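Long-range contacts in putative MCP-type signal transduction protein (Campylobacter jejuni subsp. jejuni serotype O:2, PDB 4WY9), which probably senses chemical stimuli in the periplasm through a tandem-PAS domain and passes the signal on as a transducer-like chemoreceptor in chemotaxis: residues Tyr204-Ser214 with Ser278-Ser289; Tyr149-Asn157 with Phe217-Leu228. All blocks are in the same frame, centred on the assembly; numbering follows the deposited sequence.

Contact 1 (Tyr204-Ser214 with Ser278-Ser289); sequences YDGELRVLLNS and SWAVLVTAPKYS
Strand 209-213 runs antiparallel to strand 278-286, with the two axes 4.7 Å apart at closest approach and their directions at 160°. V210 with L282 and L212 with A280 are hydrogen-bonded pairs. R209 with V283 and L211 with V281 are non-hydrogen-bonded pairs. Past the last regular pair T284 OG1, and not the T284 carbonyl oxygen, accepts from L208 N at 3.0 Å. OG1 sits between the backbone N and the carbonyl carbon of T284 (chi1 72°), while T284 N donates to L208 O. The carbonyl oxygen of T284 is left buried without a polar partner; E207 CG lies 3.1 Å from it.

V210 and L282 lie side by side and point the same way, CB to CB 4.1 Å. They share a face with L212 and A280, and M218 and I269 of the flanking strands also pack there. R209, L211, V281 and V283 line the other face, where helix 8-51 touches V281 and V283. R209 turns its guanidinium away from the pair, toward D198 and Y23.

At one end N213 CB lies over a face of the W279 six-membered ring, 3.9 Å from its centroid, a CH-pi contact. At the other end A285 CB sits over a face of the Y204 ring, 4.0 Å from the centroid. Y204 to E207 form a type II turn. S289 OG donates to D205 O at 2.7 Å, from a position tilted out of the carbonyl plane, and a water joins D205 N to S289 O. P286 is the N-cap residue of the final helix. The arrangement is that of two neighbouring inner strands in the five-stranded antiparallel sheet, order 2-1-5-4-3, of a PAS-like sensor module.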
loop_
_atom_site.group_PDB
_atom_site.type_symbol
_atom_site.label_atom_id
_atom_site.label_comp_id
_atom_site.label_asym_id
_atom_site.label_seq_id
_atom_site.Cartn_x
_atom_site.Cartn_y
_atom_site.Cartn_z
ATOM N N TYR A 204 8.658 -7.460 23.921
ATOM C CA TYR A 204 7.839 -7.774 25.077
ATOM C C TYR A 204 6.914 -8.950 24.796
ATOM O O TYR A 204 6.409 -9.104 23.671
ATOM C CB TYR A 204 6.989 -6.572 25.489
ATOM C CG TYR A 204 7.808 -5.360 25.792
ATOM C CD1 TYR A 204 8.423 -5.213 27.017
ATOM C CD2 TYR A 204 7.963 -4.313 24.877
ATOM C CE1 TYR A 204 9.187 -4.136 27.300
ATOM C CE2 TYR A 204 8.711 -3.202 25.175
ATOM C CZ TYR A 204 9.340 -3.109 26.397
ATOM O OH TYR A 204 10.119 -2.021 26.706
ATOM N N ASP A 205 6.646 -9.731 25.827
ATOM C CA ASP A 205 5.664 -10.793 25.720
ATOM C C ASP A 205 4.308 -10.184 25.363
ATOM O O ASP A 205 3.829 -9.287 26.054
ATOM C CB ASP A 205 5.577 -11.543 27.054
ATOM C CG ASP A 205 6.881 -12.231 27.438
ATOM O OD1 ASP A 205 7.942 -11.816 27.014
ATOM O OD2 ASP A 205 6.814 -13.255 28.129
ATOM N N GLY A 206 3.682 -10.679 24.303
ATOM C CA GLY A 206 2.399 -10.187 23.907
ATOM C C GLY A 206 2.404 -8.877 23.184
ATOM O O GLY A 206 1.339 -8.312 22.906
ATOM N N GLU A 207 3.586 -8.365 22.835
ATOM C CA GLU A 207 3.692 -7.143 22.055
ATOM C C GLU A 207 2.936 -7.281 20.733
ATOM O O GLU A 207 3.087 -8.286 20.044
ATOM C CB GLU A 207 5.154 -6.807 21.787
ATOM C CG GLU A 207 5.408 -5.707 20.794
ATOM C CD GLU A 207 6.872 -5.401 20.595
ATOM O OE1 GLU A 207 7.708 -5.929 21.366
ATOM O OE2 GLU A 207 7.200 -4.630 19.645
ATOM N N LEU A 208 2.137 -6.281 20.382
ATOM C CA LEU A 208 1.442 -6.226 19.099
ATOM C C LEU A 208 2.086 -5.154 18.254
ATOM O O LEU A 208 2.270 -4.038 18.731
ATOM C CB LEU A 208 -0.047 -5.954 19.275
ATOM C CG LEU A 208 -0.805 -6.929 20.182
ATOM C CD1 LEU A 208 -2.211 -6.431 20.418
ATOM C CD2 LEU A 208 -0.815 -8.332 19.620
ATOM N N ARG A 209 2.393 -5.478 16.993
ATOM C CA ARG A 209 2.926 -4.545 16.025
ATOM C C ARG A 209 1.965 -4.470 14.858
ATOM O O ARG A 209 1.677 -5.497 14.229
ATOM C CB ARG A 209 4.324 -4.953 15.595
ATOM C CG ARG A 209 5.335 -4.887 16.718
ATOM C CD ARG A 209 6.648 -5.536 16.404
ATOM N NE ARG A 209 6.580 -6.971 16.498
ATOM C CZ ARG A 209 7.548 -7.807 16.112
ATOM N NH1 ARG A 209 8.620 -7.339 15.509
ATOM N NH2 ARG A 209 7.395 -9.111 16.277
ATOM N N VAL A 210 1.434 -3.284 14.596
ATOM C CA VAL A 210 0.294 -3.074 13.727
ATOM C C VAL A 210 0.545 -1.926 12.784
ATOM O O VAL A 210 1.047 -0.867 13.177
ATOM C CB VAL A 210 -0.981 -2.809 14.553
ATOM C CG1 VAL A 210 -2.190 -2.592 13.677
ATOM C CG2 VAL A 210 -1.228 -3.924 15.580
ATOM N N LEU A 211 0.202 -2.116 11.500
ATOM C CA LEU A 211 0.169 -1.038 10.507
ATOM C C LEU A 211 -1.280 -0.833 10.107
ATOM O O LEU A 211 -1.931 -1.793 9.717
ATOM C CB LEU A 211 1.023 -1.337 9.296
ATOM C CG LEU A 211 1.001 -0.327 8.167
ATOM C CD1 LEU A 211 1.601 1.001 8.588
ATOM C CD2 LEU A 211 1.712 -0.862 6.934
ATOM N N LEU A 212 -1.767 0.390 10.180
ATOM C CA LEU A 212 -3.141 0.658 9.797
ATOM C C LEU A 212 -3.246 2.020 9.171
ATOM O O LEU A 212 -2.368 2.879 9.361
ATOM C CB LEU A 212 -4.084 0.473 10.973
ATOM C CG LEU A 212 -4.151 1.390 12.155
ATOM C CD1 LEU A 212 -5.204 0.937 13.142
ATOM C CD2 LEU A 212 -2.824 1.546 12.893
ATOM N N ASN A 213 -4.312 2.271 8.410
ATOM C CA ASN A 213 -4.474 3.629 7.899
ATOM C C ASN A 213 -5.196 4.486 8.947
ATOM O O ASN A 213 -5.649 3.966 9.984
ATOM C CB ASN A 213 -5.123 3.657 6.500
ATOM C CG ASN A 213 -6.581 3.286 6.466
ATOM O OD1 ASN A 213 -7.245 3.162 7.474
ATOM N ND2 ASN A 213 -7.103 3.182 5.241
ATOM N N SER A 214 -5.305 5.785 8.724
ATOM C CA SER A 214 -5.825 6.666 9.760
ATOM C C SER A 214 -7.316 6.396 10.032
ATOM O O SER A 214 -7.818 6.741 11.093
ATOM C CB SER A 214 -5.616 8.139 9.378
ATOM O OG SER A 214 -6.322 8.486 8.207
ATOM N N SER A 278 -2.974 8.587 4.800
ATOM C CA SER A 278 -2.501 8.732 6.173
ATOM C C SER A 278 -2.435 7.390 6.820
ATOM O O SER A 278 -3.412 6.620 6.756
ATOM C CB SER A 278 -3.402 9.665 6.952
ATOM O OG SER A 278 -3.489 10.955 6.366
ATOM N N TRP A 279 -1.313 7.098 7.485
ATOM C CA TRP A 279 -1.052 5.812 8.071
ATOM C C TRP A 279 -0.510 5.940 9.473
ATOM O O TRP A 279 -0.053 7.014 9.868
ATOM C CB TRP A 279 -0.083 5.007 7.190
ATOM C CG TRP A 279 -0.568 4.828 5.802
ATOM C CD1 TRP A 279 -0.466 5.726 4.774
ATOM C CD2 TRP A 279 -1.226 3.676 5.273
ATOM N NE1 TRP A 279 -1.052 5.205 3.646
ATOM C CE2 TRP A 279 -1.531 3.957 3.913
ATOM C CE3 TRP A 279 -1.598 2.453 5.796
ATOM C CZ2 TRP A 279 -2.186 3.028 3.095
ATOM C CZ3 TRP A 279 -2.247 1.542 4.992
ATOM C CH2 TRP A 279 -2.528 1.843 3.656
ATOM N N ALA A 280 -0.535 4.842 10.220
ATOM C CA ALA A 280 0.082 4.827 11.527
ATOM C C ALA A 280 0.662 3.467 11.832
ATOM O O ALA A 280 0.113 2.438 11.400
ATOM C CB ALA A 280 -0.924 5.212 12.616
ATOM N N VAL A 281 1.771 3.455 12.566
ATOM C CA VAL A 281 2.249 2.267 13.208
ATOM C C VAL A 281 1.835 2.327 14.663
ATOM O O VAL A 281 2.044 3.345 15.326
ATOM C CB VAL A 281 3.780 2.074 13.086
ATOM C CG1 VAL A 281 4.234 0.837 13.831
ATOM C CG2 VAL A 281 4.171 2.002 11.624
ATOM N N LEU A 282 1.239 1.245 15.145
ATOM C CA LEU A 282 0.816 1.053 16.531
ATOM C C LEU A 282 1.638 -0.081 17.085
ATOM O O LEU A 282 1.683 -1.169 16.519
ATOM C CB LEU A 282 -0.683 0.730 16.575
ATOM C CG LEU A 282 -1.400 0.463 17.906
ATOM C CD1 LEU A 282 -2.898 0.631 17.778
ATOM C CD2 LEU A 282 -1.107 -0.936 18.389
ATOM N N VAL A 283 2.268 0.126 18.240
ATOM C CA VAL A 283 2.988 -0.932 18.921
ATOM C C VAL A 283 2.605 -0.933 20.391
ATOM O O VAL A 283 2.584 0.131 21.033
ATOM C CB VAL A 283 4.525 -0.822 18.771
ATOM C CG1 VAL A 283 5.221 -1.944 19.520
ATOM C CG2 VAL A 283 4.909 -0.875 17.314
ATOM N N THR A 284 2.301 -2.109 20.922
ATOM C CA THR A 284 1.903 -2.247 22.307
ATOM C C THR A 284 2.888 -3.048 23.134
ATOM O O THR A 284 3.696 -3.843 22.613
ATOM C CB THR A 284 0.560 -2.920 22.431
ATOM O OG1 THR A 284 0.690 -4.302 22.112
ATOM C CG2 THR A 284 -0.480 -2.264 21.564
ATOM N N ALA A 285 2.800 -2.842 24.453
ATOM C CA ALA A 285 3.470 -3.651 25.470
ATOM C C ALA A 285 2.478 -3.883 26.595
ATOM O O ALA A 285 2.111 -2.938 27.281
ATOM C CB ALA A 285 4.725 -2.963 25.987
ATOM N N PRO A 286 1.998 -5.138 26.772
ATOM C CA PRO A 286 1.132 -5.404 27.949
ATOM C C PRO A 286 1.820 -4.974 29.223
ATOM O O PRO A 286 3.002 -5.280 29.424
ATOM C CB PRO A 286 0.908 -6.918 27.901
ATOM C CG PRO A 286 1.055 -7.240 26.450
ATOM C CD PRO A 286 2.160 -6.348 25.954
ATOM N N LYS A 287 1.090 -4.299 30.104
ATOM C CA LYS A 287 1.712 -3.782 31.335
ATOM C C LYS A 287 2.260 -4.902 32.175
ATOM O O LYS A 287 3.331 -4.802 32.778
ATOM C CB LYS A 287 0.734 -2.924 32.113
ATOM C CG LYS A 287 0.346 -1.649 31.414
ATOM C CD LYS A 287 -0.742 -0.884 32.077
ATOM C CE LYS A 287 -1.175 0.325 31.340
ATOM N NZ LYS A 287 -2.376 0.947 31.805
ATOM N N TYR A 288 1.554 -6.027 32.229
ATOM C CA TYR A 288 2.025 -7.153 33.035
ATOM C C TYR A 288 3.366 -7.679 32.479
ATOM O O TYR A 288 4.254 -8.053 33.255
ATOM C CB TYR A 288 0.995 -8.285 33.035
ATOM C CG TYR A 288 1.342 -9.364 33.986
ATOM C CD1 TYR A 288 0.939 -9.313 35.326
ATOM C CD2 TYR A 288 2.109 -10.463 33.580
ATOM C CE1 TYR A 288 1.287 -10.303 36.205
ATOM C CE2 TYR A 288 2.464 -11.462 34.478
ATOM C CZ TYR A 288 2.042 -11.392 35.774
ATOM O OH TYR A 288 2.376 -12.379 36.699
ATOM N N SER A 289 3.540 -7.643 31.138
ATOM C CA SER A 289 4.774 -8.114 30.533
ATOM C C SER A 289 5.944 -7.188 30.859
ATOM O O SER A 289 7.079 -7.600 30.987
ATOM C CB SER A 289 4.598 -8.219 29.024
ATOM O OG SER A 289 3.561 -9.107 28.714
HETATM O O HOH W 1 8.037 -9.050 28.295
#

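Contact 2 (Tyr149-Asn157 with Phe217-Leu228); sequences YIGRPIKMN and FMAIHPNKNLVL. With ACT (acetate ion), chain B.
R152 lays its guanidinium flat on one face of the F217 ring. The planes are 27° apart and CZ is 3.9 Å from the ring centroid, a cation-pi stack. NH1 is the nitrogen over the ring, offset toward the rim on the CD1 and CE1 side. CG of R152 lies between its backbone N and carbonyl carbon (chi1 54°), and the chain bends again at chi2 and chi3, which folds the head back toward the carbonyl of the next residue, P153. There NE and NH2 both donate to P153 O, each at 2.9 Å. NH2 also donates to L228 O at 3.0 Å, in the carbonyl plane and on a lone pair. A water accepts from R152 NH1 and donates to L228 O. These bonds fix the rotation of the guanidinium against the ring face.

Next to the stack is a small apolar patch. P153 CG meets A219 CB at 3.8 Å, and P153 CB meets L228 CD2 at 3.7 Å. L228 CD1 reaches K155 CB at 3.8 Å. L228 N donates to M218 O, where the chain comes back beside strand 218-220 after the short 3-10 segment 224-226. This is a junction between the two halves of a tandem-PAS sensor: the 149-157 segment, in the first PDC (Cache) domain, docks on the edge strand and loop of the second sheet.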
loop_
_atom_site.group_PDB
_atom_site.type_symbol
_atom_site.label_atom_id
_atom_site.label_comp_id
_atom_site.label_asym_id
_atom_site.label_seq_id
_atom_site.Cartn_x
_atom_site.Cartn_y
_atom_site.Cartn_z
ATOM N N TYR A 149 -2.872 8.501 -6.337
ATOM C CA TYR A 149 -4.053 7.885 -5.742
ATOM C C TYR A 149 -3.626 6.643 -4.985
ATOM O O TYR A 149 -3.028 5.737 -5.549
ATOM C CB TYR A 149 -5.069 7.582 -6.829
ATOM C CG TYR A 149 -5.604 8.806 -7.492
ATOM C CD1 TYR A 149 -4.805 9.561 -8.383
ATOM C CD2 TYR A 149 -6.884 9.289 -7.243
ATOM C CE1 TYR A 149 -5.271 10.686 -8.983
ATOM C CE2 TYR A 149 -7.347 10.428 -7.866
ATOM C CZ TYR A 149 -6.543 11.150 -8.724
ATOM O OH TYR A 149 -7.013 12.288 -9.340
ATOM N N ILE A 150 -3.930 6.611 -3.686
ATOM C CA ILE A 150 -3.492 5.527 -2.824
ATOM C C ILE A 150 -4.681 4.901 -2.122
ATOM O O ILE A 150 -5.513 5.617 -1.546
ATOM C CB ILE A 150 -2.461 6.009 -1.802
ATOM C CG1 ILE A 150 -1.238 6.573 -2.563
ATOM C CG2 ILE A 150 -2.011 4.884 -0.866
ATOM C CD1 ILE A 150 -0.140 7.043 -1.706
ATOM N N GLY A 151 -4.803 3.591 -2.214
ATOM C CA GLY A 151 -5.939 2.895 -1.662
ATOM C C GLY A 151 -5.852 2.564 -0.201
ATOM O O GLY A 151 -4.897 2.939 0.478
ATOM N N ARG A 152 -6.866 1.865 0.302
ATOM C CA ARG A 152 -6.848 1.277 1.634
ATOM C C ARG A 152 -6.355 -0.174 1.483
ATOM O O ARG A 152 -6.302 -0.707 0.357
ATOM C CB ARG A 152 -8.211 1.379 2.289
ATOM C CG ARG A 152 -9.357 0.797 1.468
ATOM C CD ARG A 152 -10.455 0.235 2.358
ATOM N NE ARG A 152 -9.946 -0.959 3.035
ATOM C CZ ARG A 152 -10.652 -1.715 3.847
ATOM N NH1 ARG A 152 -11.911 -1.368 4.131
ATOM N NH2 ARG A 152 -10.047 -2.753 4.443
ATOM N N PRO A 153 -6.048 -0.856 2.592
ATOM C CA PRO A 153 -5.685 -2.259 2.484
ATOM C C PRO A 153 -6.844 -3.091 1.968
ATOM O O PRO A 153 -7.969 -2.946 2.451
ATOM C CB PRO A 153 -5.297 -2.641 3.921
ATOM C CG PRO A 153 -4.903 -1.347 4.529
ATOM C CD PRO A 153 -5.871 -0.372 3.975
ATOM N N ILE A 154 -6.578 -3.936 0.978
ATOM C CA ILE A 154 -7.608 -4.760 0.349
ATOM C C ILE A 154 -7.083 -6.147 0.106
ATOM O O ILE A 154 -5.865 -6.362 0.090
ATOM C CB ILE A 154 -8.107 -4.171 -0.994
ATOM C CG1 ILE A 154 -7.021 -4.133 -2.039
ATOM C CG2 ILE A 154 -8.782 -2.804 -0.821
ATOM C CD1 ILE A 154 -7.479 -3.790 -3.436
ATOM N N LYS A 155 -7.996 -7.098 -0.082
ATOM C CA LYS A 155 -7.654 -8.421 -0.554
ATOM C C LYS A 155 -7.500 -8.394 -2.070
ATOM O O LYS A 155 -8.313 -7.750 -2.781
ATOM C CB LYS A 155 -8.725 -9.421 -0.153
ATOM C CG LYS A 155 -8.534 -10.830 -0.692
ATOM C CD LYS A 155 -9.853 -11.648 -0.708
ATOM C CE LYS A 155 -10.595 -11.692 0.585
ATOM N NZ LYS A 155 -11.930 -12.346 0.429
ATOM N N MET A 156 -6.465 -9.050 -2.582
ATOM C CA MET A 156 -6.322 -9.227 -4.033
ATOM C C MET A 156 -5.954 -10.671 -4.315
ATOM O O MET A 156 -5.477 -11.407 -3.446
ATOM C CB MET A 156 -5.275 -8.305 -4.614
ATOM C CG MET A 156 -5.600 -6.855 -4.512
ATOM S SD MET A 156 -4.351 -5.789 -5.270
ATOM C CE MET A 156 -4.683 -6.014 -6.998
ATOM N N ASN A 157 -6.164 -11.078 -5.552
ATOM C CA ASN A 157 -5.786 -12.400 -6.014
ATOM C C ASN A 157 -5.475 -12.297 -7.482
ATOM O O ASN A 157 -6.390 -12.256 -8.322
ATOM C CB ASN A 157 -6.875 -13.442 -5.730
ATOM C CG ASN A 157 -6.415 -14.843 -6.029
ATOM O OD1 ASN A 157 -5.656 -15.079 -6.988
ATOM N ND2 ASN A 157 -6.794 -15.779 -5.186
ATOM N N PHE A 217 -8.283 0.949 9.284
ATOM C CA PHE A 217 -8.211 -0.307 8.580
ATOM C C PHE A 217 -6.822 -0.902 8.636
ATOM O O PHE A 217 -5.843 -0.261 8.242
ATOM C CB PHE A 217 -8.689 -0.135 7.134
ATOM C CG PHE A 217 -10.117 0.215 7.020
ATOM C CD1 PHE A 217 -11.116 -0.726 7.308
ATOM C CD2 PHE A 217 -10.497 1.493 6.667
ATOM C CE1 PHE A 217 -12.439 -0.375 7.213
ATOM C CE2 PHE A 217 -11.851 1.848 6.577
ATOM C CZ PHE A 217 -12.806 0.923 6.864
ATOM N N MET A 218 -6.723 -2.129 9.131
ATOM C CA MET A 218 -5.453 -2.747 9.385
ATOM C C MET A 218 -4.843 -3.421 8.152
ATOM O O MET A 218 -5.488 -4.200 7.472
ATOM C CB MET A 218 -5.568 -3.731 10.523
ATOM C CG MET A 218 -5.798 -3.015 11.865
ATOM S SD MET A 218 -6.031 -4.137 13.250
ATOM C CE MET A 218 -7.719 -4.645 12.969
ATOM N N ALA A 219 -3.590 -3.090 7.895
ATOM C CA ALA A 219 -2.779 -3.700 6.850
ATOM C C ALA A 219 -2.010 -4.893 7.386
ATOM O O ALA A 219 -1.819 -5.898 6.688
ATOM C CB ALA A 219 -1.813 -2.672 6.322
ATOM N N ILE A 220 -1.545 -4.785 8.626
ATOM C CA ILE A 220 -0.754 -5.794 9.286
ATOM C C ILE A 220 -1.164 -5.872 10.746
ATOM O O ILE A 220 -1.236 -4.834 11.416
ATOM C CB ILE A 220 0.755 -5.532 9.207
ATOM C CG1 ILE A 220 1.240 -5.497 7.746
ATOM C CG2 ILE A 220 1.557 -6.572 9.968
ATOM C CD1 ILE A 220 2.595 -4.927 7.568
ATOM N N HIS A 221 -1.422 -7.089 11.232
ATOM C CA HIS A 221 -1.675 -7.373 12.635
ATOM C C HIS A 221 -1.125 -8.765 12.880
ATOM O O HIS A 221 -1.261 -9.637 12.030
ATOM C CB HIS A 221 -3.156 -7.265 12.957
ATOM C CG HIS A 221 -3.508 -7.336 14.410
ATOM N ND1 HIS A 221 -3.409 -8.493 15.155
ATOM C CD2 HIS A 221 -3.914 -6.387 15.276
ATOM C CE1 HIS A 221 -3.731 -8.243 16.403
ATOM N NE2 HIS A 221 -4.073 -6.962 16.490
ATOM N N PRO A 222 -0.565 -9.027 14.069
ATOM C CA PRO A 222 -0.111 -10.389 14.377
ATOM C C PRO A 222 -1.189 -11.441 14.174
ATOM O O PRO A 222 -0.894 -12.568 13.790
ATOM C CB PRO A 222 0.317 -10.272 15.845
ATOM C CG PRO A 222 0.695 -8.868 16.025
ATOM C CD PRO A 222 -0.192 -8.073 15.141
ATOM N N ASN A 223 -2.415 -11.089 14.494
ATOM C CA ASN A 223 -3.553 -11.971 14.254
ATOM C C ASN A 223 -4.001 -11.763 12.821
ATOM O O ASN A 223 -4.648 -10.775 12.483
ATOM C CB ASN A 223 -4.667 -11.655 15.257
ATOM C CG ASN A 223 -5.838 -12.632 15.143
ATOM O OD1 ASN A 223 -5.973 -13.326 14.146
ATOM N ND2 ASN A 223 -6.648 -12.683 16.154
ATOM N N LYS A 224 -3.679 -12.729 11.955
ATOM C CA LYS A 224 -3.954 -12.578 10.538
ATOM C C LYS A 224 -5.431 -12.394 10.283
ATOM O O LYS A 224 -5.805 -11.776 9.278
ATOM C CB LYS A 224 -3.457 -13.833 9.795
ATOM C CG LYS A 224 -2.452 -13.592 8.699
ATOM C CD LYS A 224 -2.988 -12.639 7.654
ATOM C CE LYS A 224 -2.065 -12.575 6.421
ATOM N NZ LYS A 224 -1.888 -13.895 5.768
ATOM N N ASN A 225 -6.289 -12.919 11.155
ATOM C CA ASN A 225 -7.722 -12.752 11.028
ATOM C C ASN A 225 -8.220 -11.334 11.147
ATOM O O ASN A 225 -9.350 -11.031 10.752
ATOM C CB ASN A 225 -8.456 -13.613 12.077
ATOM C CG ASN A 225 -8.440 -15.116 11.765
ATOM O OD1 ASN A 225 -7.808 -15.623 10.812
ATOM N ND2 ASN A 225 -9.189 -15.843 12.562
ATOM N N LEU A 226 -7.399 -10.439 11.695
ATOM C CA LEU A 226 -7.795 -9.068 11.877
ATOM C C LEU A 226 -7.378 -8.177 10.695
ATOM O O LEU A 226 -7.809 -7.034 10.577
ATOM C CB LEU A 226 -7.214 -8.525 13.171
ATOM C CG LEU A 226 -7.825 -9.113 14.450
ATOM C CD1 LEU A 226 -7.276 -8.440 15.697
ATOM C CD2 LEU A 226 -9.314 -9.139 14.426
ATOM N N VAL A 227 -6.515 -8.690 9.840
ATOM C CA VAL A 227 -6.065 -7.898 8.700
ATOM C C VAL A 227 -7.265 -7.544 7.819
ATOM O O VAL A 227 -8.154 -8.363 7.606
ATOM C CB VAL A 227 -4.957 -8.613 7.916
ATOM C CG1 VAL A 227 -4.610 -7.896 6.606
ATOM C CG2 VAL A 227 -3.713 -8.753 8.797
ATOM N N LEU A 228 -7.275 -6.286 7.366
ATOM C CA LEU A 228 -8.335 -5.633 6.580
ATOM C C LEU A 228 -9.512 -5.141 7.388
ATOM O O LEU A 228 -10.333 -4.372 6.894
ATOM C CB LEU A 228 -8.811 -6.514 5.410
ATOM C CG LEU A 228 -7.771 -7.115 4.475
ATOM C CD1 LEU A 228 -8.461 -7.803 3.311
ATOM C CD2 LEU A 228 -6.786 -6.041 3.986
HETATM C C ACT B . -5.076 -4.570 19.026
HETATM O O ACT B . -5.288 -5.775 18.707
HETATM O OXT ACT B . -5.765 -4.080 19.966
HETATM C CH3 ACT B . -4.085 -3.743 18.284
HETATM O O HOH W 2 -12.887 -3.615 6.043
#

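How the contacts relate
Both contacts reach the five-stranded sheet, contact 2 through strand 218-220, and their centres are about 15 Å apart. Strand 209-213 of contact 1 lies between strands 278-286 and 218-220. L211 O lies 2.8 Å from A219 N and L211 N lies 3.1 Å from I220 O, both probable hydrogen bonds. A219 and I220 both face L211, a classic beta bulge. N213 joins the contacts too: its OD1 accepts from F217 N, and its side chain touches R152 and P153. An acetate, probably from the crystallisation liquor, accepts from H221 NE2 (2.8 Å to its O) and is also hydrogen-bonded to Y257 and S260. The side chain of L208 is about 4 Å from this acetate (nearest atoms).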